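Local coordinates for A1 protein (PDB 3RLK) that is probably a minor coat component of phage Qbeta, a read-through extension of the coat protein likely needed for infection, at residues C30-W35 / Q184-V189; T74-W79 / R89-N94; L99-L104 / G154-F159; Q113-R118 / F171-F176. All blocks are in the same frame, centred on the assembly; numbering follows the deposited sequence.

Interaction 1. Residues C30-W35 / Q184-V189; sequences CPFAIW and QAVIVV
Val186, Val188 and Pro31 carry a contact in which the chain entering strand 34-38 lies against strand 183-188, an edge strand of a three-stranded antiparallel sheet in this beta-barrel domain. No hydrogen bond crosses it, so apolar fit does the work. The proline ring and the Val188 side chain slide past one another in opposite directions, with Pro31 CG 3.8 Å from Val188 CG2. That methyl also takes the tip of Phe32, whose CZ lies 3.6 Å from Val188 CG2. With CG1 of Val186 anti to the backbone N (chi1 168°), this branch meets the edge of the Phe32 ring, 3.8 Å from its CD2, the two side chains crossing at about a right angle. Helix 144-147 closes round the same pair, Ile147 touching both Phe32 and Val186. Tyr28 adds a polar tie beside this packing, its hydroxyl bonding to Val188 N. The carbonyl of Val186 has no hydrogen-bonding partner: Pro31 CD sits over it, 3.3 Å from Val186 O.

Interaction 2. Residues T74-W79 / R89-N94; sequences TKWRDW and RGCRGN
Thr74 and Cys91 form a single antiparallel bridge, a hydrogen-bonded pair on the edge of strand 90-91 that faces away from its partner strand 71-72. Thr74 N gives to Cys91 O at 3.0 Å, and Cys91 N returns a bond to Thr74 O at 2.9 Å. A third bond tightens the pair: chi1 of 72° sets Thr74 OG1 between its own N and carbonyl carbon, from where it donates to Cys91 O over 2.6 Å. That carbonyl is therefore gripped twice, by the amide in its plane and by the hydroxyl from above it. Next to the bridge, the six-membered ring of Trp76 lies face-on to Cys91, with CB 3.4 Å from the ring centroid in a CH-pi contact and SG over the same face, 4.0 Å from that centroid. The indole is fixed in rotation at its edge, because Trp76 NE1 donates in the ring plane to a lone pair of Arg89 O at 2.9 Å. Further out, Val189 and Leu71 pack on Trp76, while both carboxylate oxygens of Asp98 hold the turn that follows, accepting from the amides of Arg77 and Asp78. The thiol is steered locally too: Gly93 N donates to Cys91 SG at 3.3 Å.

Interaction 3. Residues L99-L104 / G154-F159; sequences LDATYL and GVIVGF
The flat groups that Leu99 and Ile156 bring together are peptides; no aromatic ring takes part across this contact. The amide of Leu99 points nearly along the C=O axis of Ile156, Leu99 N to Ile156 O 2.8 Å, continuing the pairing of strand 96-98 with the central strand 154-159. On the other half of the pair a water bridges the two backbones, giving to Leu99 O at 2.6 Å and accepting from Ile156 N at 3.0 Å. The next flat group, the Asp100 carboxylate, turns away as the N-cap of the short, weakly bonded helix at about 101-104: Tyr103 N meets Asp100 OD1 from above the carboxylate plane at 2.9 Å, and Thr102 N adds a weak bond. Ile156 links strand to helix with two branches. Its CG2 lies 3.8 Å from Leu99 CD1. With chi1 at -56° its longer arm lies beside its own backbone N, and CD1 reaches Ala101 CB at 3.7 Å and meets Leu104 CD1 tip to tip at 3.9 Å. Ile183, Leu144 and Ile147 pack on the same isoleucine. Water and cap thus satisfy backbone groups that sheet pairing no longer serves, which probably lowers the polar cost of turning from strand into helix.

Interaction 4. Residues Q113-R118 / F171-F176; sequences QKYDIR and FDFTKF
Tyr115 and Phe176 make the close-packed side of this contact, their side chains running side by side in the same direction. The phenol edge is turned to the phenylalanine: Tyr115 CE2 lies 4.0 Å from Phe176 CB, and Tyr115 OH meets the edge of the Phe176 ring, 3.8 Å from CD1. The hydroxyl itself bonds to Cys181 O. Phe173 completes the cluster, laying CD1 over a face of the Phe176 ring and bringing CZ to 4.1 Å from Tyr115 CE2. Phe173 begins a short 3-10 segment, 173-175, and Phe176 follows directly after it. An Asx turn introduces the segment, Asp172 OD1 accepting from Thr174 N; Thr174 OG1 donates to the same oxygen from the same face. On the more open side the contact is made by a long lysine chain and one polar bond. Lys114, extended beyond CG, runs past Phe176 O, with its CD 3.6 Å away, and its NZ donates to a lone pair of Thr174 O at 2.9 Å. Outermost, the exposed Lys175 bends back, its NZ forming a salt bridge with Asp172 OD2 at 3.1 Å.

Overall arrangement
Interaction 3 lies deepest, its centre about 4 Å from that of the chain, and the other contacts spread outward from it. Interaction 1 shares its three-stranded sheet, strands 154-159 and 183-188 being neighbours, but attaches a loop to the outer strand by apolar packing alone, whereas interaction 3 combines packing with backbone bonds and a water. Interaction 2, about 15 Å from the chain centre, is the most peripheral and relies most on hydrogen bonds; Trp76 and Trp79 tie it inward, onto Val155 and Leu99. Interaction 4 mixes aromatic packing with one lysine-to-carbonyl bond at its more open side, and meets interaction 3 through Phe173 against Leu99. Interactions 1 and 4 lie on opposite sides of the centre without touching.

Interaction 1. Residues C30-W35 / Q184-V189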
loop_
_atom_site.group_PDB
_atom_site.type_symbol
_atom_site.label_atom_id
_atom_site.label_comp_id
_atom_site.label_asym_id
_atom_site.label_seq_id
_atom_site.Cartn_x
_atom_site.Cartn_y
_atom_site.Cartn_z
ATOM N N CYS A 30 -1.265 5.719 -11.465
ATOM C CA CYS A 30 -1.917 5.606 -10.176
ATOM C C CYS A 30 -3.302 6.257 -10.279
ATOM O O CYS A 30 -3.425 7.426 -10.686
ATOM C CB CYS A 30 -1.113 6.320 -9.101
ATOM S SG CYS A 30 -1.799 6.030 -7.496
ATOM N N PRO A 31 -4.352 5.506 -9.989
ATOM C CA PRO A 31 -5.690 5.960 -10.278
ATOM C C PRO A 31 -6.322 6.841 -9.199
ATOM O O PRO A 31 -7.470 7.233 -9.322
ATOM C CB PRO A 31 -6.463 4.640 -10.417
ATOM C CG PRO A 31 -5.779 3.694 -9.627
ATOM C CD PRO A 31 -4.360 4.132 -9.407
ATOM N N PHE A 32 -5.575 7.171 -8.159
ATOM C CA PHE A 32 -6.023 8.096 -7.139
ATOM C C PHE A 32 -5.066 9.249 -7.075
ATOM O O PHE A 32 -3.945 9.156 -7.622
ATOM C CB PHE A 32 -6.084 7.400 -5.779
ATOM C CG PHE A 32 -7.069 6.267 -5.750
ATOM C CD1 PHE A 32 -8.428 6.513 -5.661
ATOM C CD2 PHE A 32 -6.622 4.942 -5.876
ATOM C CE1 PHE A 32 -9.369 5.464 -5.711
ATOM C CE2 PHE A 32 -7.527 3.893 -5.946
ATOM C CZ PHE A 32 -8.926 4.159 -5.824
ATOM N N ALA A 33 -5.541 10.352 -6.485
ATOM C CA ALA A 33 -4.715 11.525 -6.335
ATOM C C ALA A 33 -3.447 11.153 -5.576
ATOM O O ALA A 33 -3.428 10.346 -4.587
ATOM C CB ALA A 33 -5.465 12.612 -5.585
ATOM N N ILE A 34 -2.350 11.747 -6.016
ATOM C CA ILE A 34 -1.075 11.592 -5.294
ATOM C C ILE A 34 -0.496 12.957 -4.743
ATOM O O ILE A 34 -0.843 13.988 -5.299
ATOM C CB ILE A 34 -0.069 10.822 -6.099
ATOM C CG1 ILE A 34 0.231 11.540 -7.417
ATOM C CG2 ILE A 34 -0.557 9.360 -6.334
ATOM C CD1 ILE A 34 1.646 11.072 -8.010
ATOM N N TRP A 35 0.362 12.887 -3.685
ATOM C CA TRP A 35 0.619 14.060 -2.834
ATOM C C TRP A 35 2.044 14.059 -2.404
ATOM O O TRP A 35 2.677 13.005 -2.408
ATOM C CB TRP A 35 -0.210 13.965 -1.556
ATOM C CG TRP A 35 -1.667 13.818 -1.874
ATOM C CD1 TRP A 35 -2.336 12.628 -2.166
ATOM C CD2 TRP A 35 -2.625 14.878 -1.994
ATOM N NE1 TRP A 35 -3.661 12.912 -2.425
ATOM C CE2 TRP A 35 -3.859 14.275 -2.310
ATOM C CE3 TRP A 35 -2.570 16.301 -1.797
ATOM C CZ2 TRP A 35 -5.035 15.023 -2.447
ATOM C CZ3 TRP A 35 -3.759 17.040 -1.938
ATOM C CH2 TRP A 35 -4.953 16.408 -2.294
ATOM N N GLN A 184 4.093 -2.443 -4.626
ATOM C CA GLN A 184 4.479 -2.409 -6.061
ATOM C C GLN A 184 3.592 -1.448 -6.789
ATOM O O GLN A 184 4.018 -0.841 -7.783
ATOM C CB GLN A 184 4.242 -3.775 -6.672
ATOM C CG GLN A 184 4.901 -4.989 -5.955
ATOM C CD GLN A 184 6.402 -4.836 -5.938
ATOM O OE1 GLN A 184 6.997 -4.615 -4.880
ATOM N NE2 GLN A 184 6.993 -4.779 -7.117
ATOM N N ALA A 185 2.322 -1.362 -6.381
ATOM C CA ALA A 185 1.370 -0.464 -7.066
ATOM C C ALA A 185 0.070 -0.309 -6.290
ATOM O O ALA A 185 -0.227 -1.105 -5.386
ATOM C CB ALA A 185 1.079 -0.942 -8.498
ATOM N N VAL A 186 -0.700 0.741 -6.622
ATOM C CA VAL A 186 -2.058 0.900 -6.072
ATOM C C VAL A 186 -2.907 0.849 -7.322
ATOM O O VAL A 186 -2.632 1.576 -8.351
ATOM C CB VAL A 186 -2.298 2.300 -5.343
ATOM C CG1 VAL A 186 -3.817 2.493 -5.063
ATOM C CG2 VAL A 186 -1.554 2.397 -4.027
ATOM N N ILE A 187 -3.940 -0.006 -7.295
ATOM C CA ILE A 187 -4.791 -0.171 -8.482
ATOM C C ILE A 187 -6.260 -0.004 -8.132
ATOM O O ILE A 187 -6.634 -0.079 -6.946
ATOM C CB ILE A 187 -4.590 -1.594 -9.199
ATOM C CG1 ILE A 187 -5.025 -2.694 -8.217
ATOM C CG2 ILE A 187 -3.094 -1.823 -9.498
ATOM C CD1 ILE A 187 -5.020 -4.141 -8.851
ATOM N N VAL A 188 -7.064 0.155 -9.188
ATOM C CA VAL A 188 -8.495 -0.132 -9.111
ATOM C C VAL A 188 -8.752 -1.554 -9.711
ATOM O O VAL A 188 -8.511 -1.794 -10.893
ATOM C CB VAL A 188 -9.355 0.979 -9.765
ATOM C CG1 VAL A 188 -10.830 0.527 -9.798
ATOM C CG2 VAL A 188 -9.296 2.340 -8.947
ATOM N N VAL A 189 -9.133 -2.529 -8.872
ATOM C CA VAL A 189 -9.307 -3.892 -9.423
ATOM C C VAL A 189 -10.554 -3.954 -10.333
ATOM O O VAL A 189 -11.661 -3.614 -9.898
ATOM C CB VAL A 189 -9.297 -4.976 -8.332
ATOM C CG1 VAL A 189 -10.422 -4.753 -7.327
ATOM C CG2 VAL A 189 -9.338 -6.395 -8.932
#

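Interaction 2. Residues T74-W79 / R89-N94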
loop_
_atom_site.group_PDB
_atom_site.type_symbol
_atom_site.label_atom_id
_atom_site.label_comp_id
_atom_site.label_asym_id
_atom_site.label_seq_id
_atom_site.Cartn_x
_atom_site.Cartn_y
_atom_site.Cartn_z
ATOM N N THR A 74 -6.004 -16.046 -8.838
ATOM C CA THR A 74 -5.941 -16.434 -7.442
ATOM C C THR A 74 -6.760 -15.468 -6.534
ATOM O O THR A 74 -7.159 -14.371 -6.975
ATOM C CB THR A 74 -4.486 -16.559 -6.998
ATOM O OG1 THR A 74 -3.910 -15.251 -6.895
ATOM C CG2 THR A 74 -3.664 -17.422 -7.979
ATOM N N LYS A 75 -7.028 -15.868 -5.292
ATOM C CA LYS A 75 -7.882 -15.027 -4.474
ATOM C C LYS A 75 -7.132 -13.840 -3.808
ATOM O O LYS A 75 -6.041 -14.015 -3.320
ATOM C CB LYS A 75 -8.732 -15.860 -3.520
ATOM C CG LYS A 75 -8.108 -16.505 -2.375
ATOM C CD LYS A 75 -9.311 -17.158 -1.624
ATOM C CE LYS A 75 -8.978 -17.865 -0.289
ATOM N NZ LYS A 75 -10.008 -18.927 -0.031
ATOM N N TRP A 76 -7.745 -12.653 -3.776
ATOM C CA TRP A 76 -7.210 -11.575 -2.959
ATOM C C TRP A 76 -7.452 -11.941 -1.492
ATOM O O TRP A 76 -8.464 -12.630 -1.192
ATOM C CB TRP A 76 -8.002 -10.279 -3.232
ATOM C CG TRP A 76 -7.844 -9.837 -4.605
ATOM C CD1 TRP A 76 -8.787 -9.940 -5.640
ATOM C CD2 TRP A 76 -6.726 -9.161 -5.138
ATOM N NE1 TRP A 76 -8.264 -9.403 -6.781
ATOM C CE2 TRP A 76 -6.997 -8.927 -6.522
ATOM C CE3 TRP A 76 -5.494 -8.758 -4.606
ATOM C CZ2 TRP A 76 -6.101 -8.255 -7.353
ATOM C CZ3 TRP A 76 -4.576 -8.102 -5.443
ATOM C CH2 TRP A 76 -4.881 -7.865 -6.806
ATOM N N ARG A 77 -6.570 -11.469 -0.585
ATOM C CA ARG A 77 -6.784 -11.601 0.864
ATOM C C ARG A 77 -8.089 -10.889 1.270
ATOM O O ARG A 77 -8.793 -11.394 2.108
ATOM C CB ARG A 77 -5.577 -11.043 1.681
ATOM C CG ARG A 77 -4.388 -11.963 1.770
ATOM C CD ARG A 77 -4.617 -13.082 2.771
ATOM N NE ARG A 77 -3.350 -13.772 2.979
ATOM C CZ ARG A 77 -2.948 -14.792 2.230
ATOM N NH1 ARG A 77 -3.747 -15.208 1.244
ATOM N NH2 ARG A 77 -1.774 -15.398 2.449
ATOM N N ASP A 78 -8.352 -9.696 0.699
ATOM C CA ASP A 78 -9.580 -8.916 0.956
ATOM C C ASP A 78 -9.747 -8.748 2.468
ATOM O O ASP A 78 -10.779 -9.025 3.008
ATOM C CB ASP A 78 -10.807 -9.592 0.246
ATOM C CG ASP A 78 -12.066 -8.689 0.264
ATOM O OD1 ASP A 78 -11.958 -7.432 0.427
ATOM O OD2 ASP A 78 -13.167 -9.221 0.168
ATOM N N TRP A 79 -8.674 -8.270 3.122
ATOM C CA TRP A 79 -8.558 -8.206 4.576
ATOM C C TRP A 79 -9.739 -7.487 5.227
ATOM O O TRP A 79 -10.274 -7.953 6.262
ATOM C CB TRP A 79 -7.261 -7.439 4.895
ATOM C CG TRP A 79 -5.942 -8.003 4.349
ATOM C CD1 TRP A 79 -5.271 -7.646 3.179
ATOM C CD2 TRP A 79 -5.174 -9.048 4.938
ATOM N NE1 TRP A 79 -4.100 -8.358 3.063
ATOM C CE2 TRP A 79 -4.015 -9.237 4.123
ATOM C CE3 TRP A 79 -5.328 -9.836 6.116
ATOM C CZ2 TRP A 79 -3.005 -10.207 4.432
ATOM C CZ3 TRP A 79 -4.328 -10.789 6.439
ATOM C CH2 TRP A 79 -3.153 -10.941 5.602
ATOM N N ARG A 89 -11.859 -9.439 -10.941
ATOM C CA ARG A 89 -10.689 -10.121 -11.462
ATOM C C ARG A 89 -9.804 -10.478 -10.208
ATOM O O ARG A 89 -9.775 -9.736 -9.201
ATOM C CB ARG A 89 -9.974 -9.259 -12.546
ATOM C CG ARG A 89 -8.823 -9.988 -13.285
ATOM C CD ARG A 89 -9.213 -11.105 -14.302
ATOM N NE ARG A 89 -9.407 -12.437 -13.740
ATOM C CZ ARG A 89 -9.248 -13.572 -14.457
ATOM N NH1 ARG A 89 -9.441 -14.791 -13.924
ATOM N NH2 ARG A 89 -8.846 -13.504 -15.734
ATOM N N GLY A 90 -9.224 -11.668 -10.269
ATOM C CA GLY A 90 -8.345 -12.147 -9.236
ATOM C C GLY A 90 -6.956 -11.518 -9.265
ATOM O O GLY A 90 -6.600 -10.676 -10.112
ATOM N N CYS A 91 -6.190 -11.967 -8.280
ATOM C CA CYS A 91 -4.825 -11.580 -8.134
ATOM C C CYS A 91 -3.913 -12.479 -8.930
ATOM O O CYS A 91 -4.156 -13.721 -9.042
ATOM C CB CYS A 91 -4.509 -11.595 -6.644
ATOM S SG CYS A 91 -2.760 -11.155 -6.112
ATOM N N ARG A 92 -2.805 -11.874 -9.420
ATOM C CA ARG A 92 -1.768 -12.628 -10.094
ATOM C C ARG A 92 -1.218 -13.738 -9.152
ATOM O O ARG A 92 -0.896 -14.852 -9.568
ATOM C CB ARG A 92 -0.611 -11.709 -10.530
ATOM C CG ARG A 92 0.581 -12.472 -11.117
ATOM C CD ARG A 92 0.163 -13.312 -12.337
ATOM N NE ARG A 92 -0.227 -12.379 -13.419
ATOM C CZ ARG A 92 0.243 -12.385 -14.678
ATOM N NH1 ARG A 92 1.079 -13.351 -15.094
ATOM N NH2 ARG A 92 -0.227 -11.464 -15.573
ATOM N N GLY A 93 -1.155 -13.419 -7.871
ATOM C CA GLY A 93 -0.567 -14.316 -6.892
ATOM C C GLY A 93 0.894 -14.531 -7.235
ATOM O O GLY A 93 1.606 -13.618 -7.763
ATOM N N ASN A 94 1.343 -15.757 -6.971
ATOM C CA ASN A 94 2.773 -16.114 -6.984
ATOM C C ASN A 94 3.705 -15.023 -6.389
ATOM O O ASN A 94 4.743 -14.625 -6.991
ATOM C CB ASN A 94 3.242 -16.528 -8.380
ATOM C CG ASN A 94 4.469 -17.501 -8.337
ATOM O OD1 ASN A 94 4.415 -18.600 -7.742
ATOM N ND2 ASN A 94 5.540 -17.113 -8.994
#

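Interaction 3. Residues L99-L104 / G154-F159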
loop_
_atom_site.group_PDB
_atom_site.type_symbol
_atom_site.label_atom_id
_atom_site.label_comp_id
_atom_site.label_asym_id
_atom_site.label_seq_id
_atom_site.Cartn_x
_atom_site.Cartn_y
_atom_site.Cartn_z
ATOM N N LEU A 99 -2.565 -5.602 0.362
ATOM C CA LEU A 99 -2.389 -5.207 1.754
ATOM C C LEU A 99 -3.718 -4.701 2.346
ATOM O O LEU A 99 -4.679 -4.453 1.611
ATOM C CB LEU A 99 -1.333 -4.087 1.822
ATOM C CG LEU A 99 -0.019 -4.276 1.043
ATOM C CD1 LEU A 99 0.868 -3.186 1.575
ATOM C CD2 LEU A 99 0.671 -5.630 1.296
ATOM N N ASP A 100 -3.750 -4.561 3.678
ATOM C CA ASP A 100 -4.949 -4.154 4.383
ATOM C C ASP A 100 -4.998 -2.633 4.459
ATOM O O ASP A 100 -4.470 -2.015 5.365
ATOM C CB ASP A 100 -5.023 -4.823 5.726
ATOM C CG ASP A 100 -6.341 -4.544 6.471
ATOM O OD1 ASP A 100 -7.089 -3.577 6.130
ATOM O OD2 ASP A 100 -6.566 -5.274 7.457
ATOM N N ALA A 101 -5.659 -2.001 3.476
ATOM C CA ALA A 101 -5.724 -0.486 3.486
ATOM C C ALA A 101 -6.427 0.108 4.743
ATOM O O ALA A 101 -6.087 1.252 5.156
ATOM C CB ALA A 101 -6.451 0.022 2.175
ATOM N N THR A 102 -7.346 -0.644 5.332
ATOM C CA THR A 102 -8.091 -0.252 6.573
ATOM C C THR A 102 -7.140 -0.284 7.763
ATOM O O THR A 102 -6.925 0.742 8.415
ATOM C CB THR A 102 -9.370 -1.105 6.800
ATOM O OG1 THR A 102 -10.344 -0.806 5.773
ATOM C CG2 THR A 102 -9.938 -0.864 8.196
ATOM N N TYR A 103 -6.489 -1.411 8.004
ATOM C CA TYR A 103 -5.445 -1.453 9.007
ATOM C C TYR A 103 -4.418 -0.343 8.843
ATOM O O TYR A 103 -4.005 0.234 9.832
ATOM C CB TYR A 103 -4.657 -2.766 8.936
ATOM C CG TYR A 103 -3.789 -2.940 10.133
ATOM C CD1 TYR A 103 -4.334 -3.370 11.332
ATOM C CD2 TYR A 103 -2.433 -2.665 10.080
ATOM C CE1 TYR A 103 -3.558 -3.520 12.462
ATOM C CE2 TYR A 103 -1.628 -2.809 11.197
ATOM C CZ TYR A 103 -2.207 -3.297 12.376
ATOM O OH TYR A 103 -1.432 -3.420 13.462
ATOM N N LEU A 104 -3.950 -0.098 7.619
ATOM C CA LEU A 104 -2.833 0.850 7.454
ATOM C C LEU A 104 -3.271 2.265 7.891
ATOM O O LEU A 104 -2.404 3.145 8.089
ATOM C CB LEU A 104 -2.339 0.884 6.006
ATOM C CG LEU A 104 -1.520 -0.369 5.573
ATOM C CD1 LEU A 104 -1.387 -0.487 4.082
ATOM C CD2 LEU A 104 -0.110 -0.405 6.215
ATOM N N GLY A 154 -10.298 0.186 -4.567
ATOM C CA GLY A 154 -8.837 0.386 -4.560
ATOM C C GLY A 154 -8.144 -0.758 -3.869
ATOM O O GLY A 154 -8.623 -1.251 -2.830
ATOM N N VAL A 155 -7.016 -1.203 -4.441
ATOM C CA VAL A 155 -6.169 -2.206 -3.819
ATOM C C VAL A 155 -4.686 -1.753 -3.826
ATOM O O VAL A 155 -4.146 -1.242 -4.843
ATOM C CB VAL A 155 -6.315 -3.524 -4.637
ATOM C CG1 VAL A 155 -5.506 -4.667 -4.058
ATOM C CG2 VAL A 155 -7.753 -3.902 -4.707
ATOM N N ILE A 156 -4.060 -1.944 -2.665
ATOM C CA ILE A 156 -2.627 -1.743 -2.558
ATOM C C ILE A 156 -2.040 -3.156 -2.748
ATOM O O ILE A 156 -2.310 -4.089 -1.921
ATOM C CB ILE A 156 -2.226 -1.198 -1.166
ATOM C CG1 ILE A 156 -2.985 0.113 -0.832
ATOM C CG2 ILE A 156 -0.689 -0.944 -1.112
ATOM C CD1 ILE A 156 -3.076 0.443 0.637
ATOM N N VAL A 157 -1.183 -3.247 -3.758
ATOM C CA VAL A 157 -0.568 -4.523 -4.141
ATOM C C VAL A 157 0.891 -4.531 -3.728
ATOM O O VAL A 157 1.691 -3.740 -4.184
ATOM C CB VAL A 157 -0.675 -4.823 -5.680
ATOM C CG1 VAL A 157 -0.147 -6.245 -5.952
ATOM C CG2 VAL A 157 -2.141 -4.768 -6.164
ATOM N N GLY A 158 1.232 -5.469 -2.868
ATOM C CA GLY A 158 2.638 -5.704 -2.559
ATOM C C GLY A 158 3.173 -7.022 -3.125
ATOM O O GLY A 158 2.486 -7.712 -3.867
ATOM N N PHE A 159 4.447 -7.297 -2.869
ATOM C CA PHE A 159 5.017 -8.525 -3.350
ATOM C C PHE A 159 5.875 -9.098 -2.245
ATOM O O PHE A 159 6.760 -8.434 -1.715
ATOM C CB PHE A 159 5.770 -8.358 -4.667
ATOM C CG PHE A 159 6.388 -9.655 -5.190
ATOM C CD1 PHE A 159 5.766 -10.410 -6.186
ATOM C CD2 PHE A 159 7.642 -10.077 -4.677
ATOM C CE1 PHE A 159 6.322 -11.620 -6.596
ATOM C CE2 PHE A 159 8.219 -11.309 -5.075
ATOM C CZ PHE A 159 7.584 -12.051 -6.038
HETATM O O HOH W 1 -5.704 -3.282 -0.528
#

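Interaction 4. Residues Q113-R118 / F171-F176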
loop_
_atom_site.group_PDB
_atom_site.type_symbol
_atom_site.label_atom_id
_atom_site.label_comp_id
_atom_site.label_asym_id
_atom_site.label_seq_id
_atom_site.Cartn_x
_atom_site.Cartn_y
_atom_site.Cartn_z
ATOM N N GLN A 113 4.954 2.120 12.005
ATOM C CA GLN A 113 5.637 2.373 10.728
ATOM C C GLN A 113 6.336 1.152 10.143
ATOM O O GLN A 113 7.472 1.249 9.680
ATOM C CB GLN A 113 6.615 3.543 10.841
ATOM C CG GLN A 113 5.960 4.918 11.228
ATOM C CD GLN A 113 5.083 5.493 10.187
ATOM O OE1 GLN A 113 3.964 5.926 10.446
ATOM N NE2 GLN A 113 5.593 5.563 9.001
ATOM N N LYS A 114 5.668 0.009 10.170
ATOM C CA LYS A 114 6.114 -1.181 9.408
ATOM C C LYS A 114 6.055 -0.835 7.922
ATOM O O LYS A 114 6.909 -1.307 7.177
ATOM C CB LYS A 114 5.187 -2.363 9.683
ATOM C CG LYS A 114 5.324 -2.881 11.157
ATOM C CD LYS A 114 4.221 -3.871 11.396
ATOM C CE LYS A 114 4.445 -4.483 12.788
ATOM N NZ LYS A 114 3.141 -5.125 13.184
ATOM N N TYR A 115 5.096 0.005 7.505
ATOM C CA TYR A 115 5.168 0.686 6.195
ATOM C C TYR A 115 5.277 2.180 6.490
ATOM O O TYR A 115 4.901 2.595 7.577
ATOM C CB TYR A 115 3.860 0.434 5.379
ATOM C CG TYR A 115 3.824 -0.977 4.846
ATOM C CD1 TYR A 115 4.356 -1.283 3.570
ATOM C CD2 TYR A 115 3.276 -2.016 5.619
ATOM C CE1 TYR A 115 4.365 -2.610 3.093
ATOM C CE2 TYR A 115 3.288 -3.366 5.140
ATOM C CZ TYR A 115 3.793 -3.616 3.846
ATOM O OH TYR A 115 3.779 -4.911 3.354
ATOM N N ASP A 116 5.775 2.985 5.560
ATOM C CA ASP A 116 5.858 4.433 5.844
ATOM C C ASP A 116 4.522 5.089 5.537
ATOM O O ASP A 116 4.036 5.026 4.394
ATOM C CB ASP A 116 6.908 5.119 4.961
ATOM C CG ASP A 116 8.322 4.608 5.242
ATOM O OD1 ASP A 116 8.758 4.782 6.378
ATOM O OD2 ASP A 116 8.979 4.068 4.320
ATOM N N ILE A 117 3.931 5.711 6.553
ATOM C CA ILE A 117 2.583 6.261 6.456
ATOM C C ILE A 117 2.694 7.663 7.099
ATOM O O ILE A 117 3.299 7.780 8.148
ATOM C CB ILE A 117 1.620 5.404 7.261
ATOM C CG1 ILE A 117 1.810 3.903 6.923
ATOM C CG2 ILE A 117 0.176 5.916 7.088
ATOM C CD1 ILE A 117 1.087 2.995 7.946
ATOM N N ARG A 118 2.205 8.707 6.446
ATOM C CA ARG A 118 2.258 10.080 7.056
ATOM C C ARG A 118 0.869 10.597 7.224
ATOM O O ARG A 118 0.003 10.376 6.358
ATOM C CB ARG A 118 3.111 11.061 6.217
ATOM C CG ARG A 118 4.602 10.771 6.392
ATOM C CD ARG A 118 5.496 11.814 5.707
ATOM N NE ARG A 118 6.889 11.555 6.058
ATOM C CZ ARG A 118 7.940 12.295 5.688
ATOM N NH1 ARG A 118 7.780 13.412 5.013
ATOM N NH2 ARG A 118 9.181 11.892 6.043
ATOM N N PHE A 171 -1.375 -15.064 6.992
ATOM C CA PHE A 171 -2.769 -14.702 6.997
ATOM C C PHE A 171 -3.021 -13.658 8.108
ATOM O O PHE A 171 -4.171 -13.471 8.559
ATOM C CB PHE A 171 -3.539 -15.983 7.248
ATOM C CG PHE A 171 -3.447 -16.941 6.103
ATOM C CD1 PHE A 171 -4.336 -16.813 5.013
ATOM C CD2 PHE A 171 -2.447 -17.919 6.084
ATOM C CE1 PHE A 171 -4.231 -17.692 3.899
ATOM C CE2 PHE A 171 -2.328 -18.822 4.972
ATOM C CZ PHE A 171 -3.214 -18.683 3.874
ATOM N N ASP A 172 -1.929 -13.043 8.603
ATOM C CA ASP A 172 -2.022 -12.037 9.656
ATOM C C ASP A 172 -1.258 -10.796 9.154
ATOM O O ASP A 172 -0.038 -10.828 9.013
ATOM C CB ASP A 172 -1.463 -12.580 10.986
ATOM C CG ASP A 172 -1.276 -11.477 12.047
ATOM O OD1 ASP A 172 -1.658 -10.300 11.809
ATOM O OD2 ASP A 172 -0.847 -11.816 13.183
ATOM N N PHE A 173 -2.009 -9.727 8.873
ATOM C CA PHE A 173 -1.431 -8.552 8.211
ATOM C C PHE A 173 -0.384 -7.848 9.089
ATOM O O PHE A 173 0.512 -7.165 8.600
ATOM C CB PHE A 173 -2.512 -7.569 7.696
ATOM C CG PHE A 173 -1.918 -6.444 6.917
ATOM C CD1 PHE A 173 -1.312 -6.684 5.698
ATOM C CD2 PHE A 173 -1.871 -5.140 7.480
ATOM C CE1 PHE A 173 -0.693 -5.669 4.985
ATOM C CE2 PHE A 173 -1.222 -4.116 6.787
ATOM C CZ PHE A 173 -0.616 -4.370 5.566
ATOM N N THR A 174 -0.469 -8.053 10.391
ATOM C CA THR A 174 0.510 -7.428 11.270
ATOM C C THR A 174 1.876 -8.084 11.124
ATOM O O THR A 174 2.866 -7.539 11.628
ATOM C CB THR A 174 0.050 -7.454 12.748
ATOM O OG1 THR A 174 0.166 -8.801 13.205
ATOM C CG2 THR A 174 -1.382 -6.980 12.906
ATOM N N LYS A 175 1.967 -9.236 10.425
ATOM C CA LYS A 175 3.259 -9.828 10.098
ATOM C C LYS A 175 3.920 -9.170 8.888
ATOM O O LYS A 175 5.045 -9.467 8.589
ATOM C CB LYS A 175 3.150 -11.361 9.908
ATOM C CG LYS A 175 2.585 -11.998 11.237
ATOM C CD LYS A 175 3.063 -13.490 11.386
ATOM C CE LYS A 175 2.884 -13.948 12.825
ATOM N NZ LYS A 175 1.400 -13.941 13.021
ATOM N N PHE A 176 3.222 -8.277 8.188
ATOM C CA PHE A 176 3.791 -7.617 6.987
ATOM C C PHE A 176 4.566 -6.335 7.333
ATOM O O PHE A 176 4.229 -5.658 8.315
ATOM C CB PHE A 176 2.602 -7.161 6.084
ATOM C CG PHE A 176 1.957 -8.253 5.288
ATOM C CD1 PHE A 176 1.871 -8.163 3.884
ATOM C CD2 PHE A 176 1.435 -9.373 5.924
ATOM C CE1 PHE A 176 1.244 -9.191 3.132
ATOM C CE2 PHE A 176 0.790 -10.424 5.192
ATOM C CZ PHE A 176 0.653 -10.314 3.814
#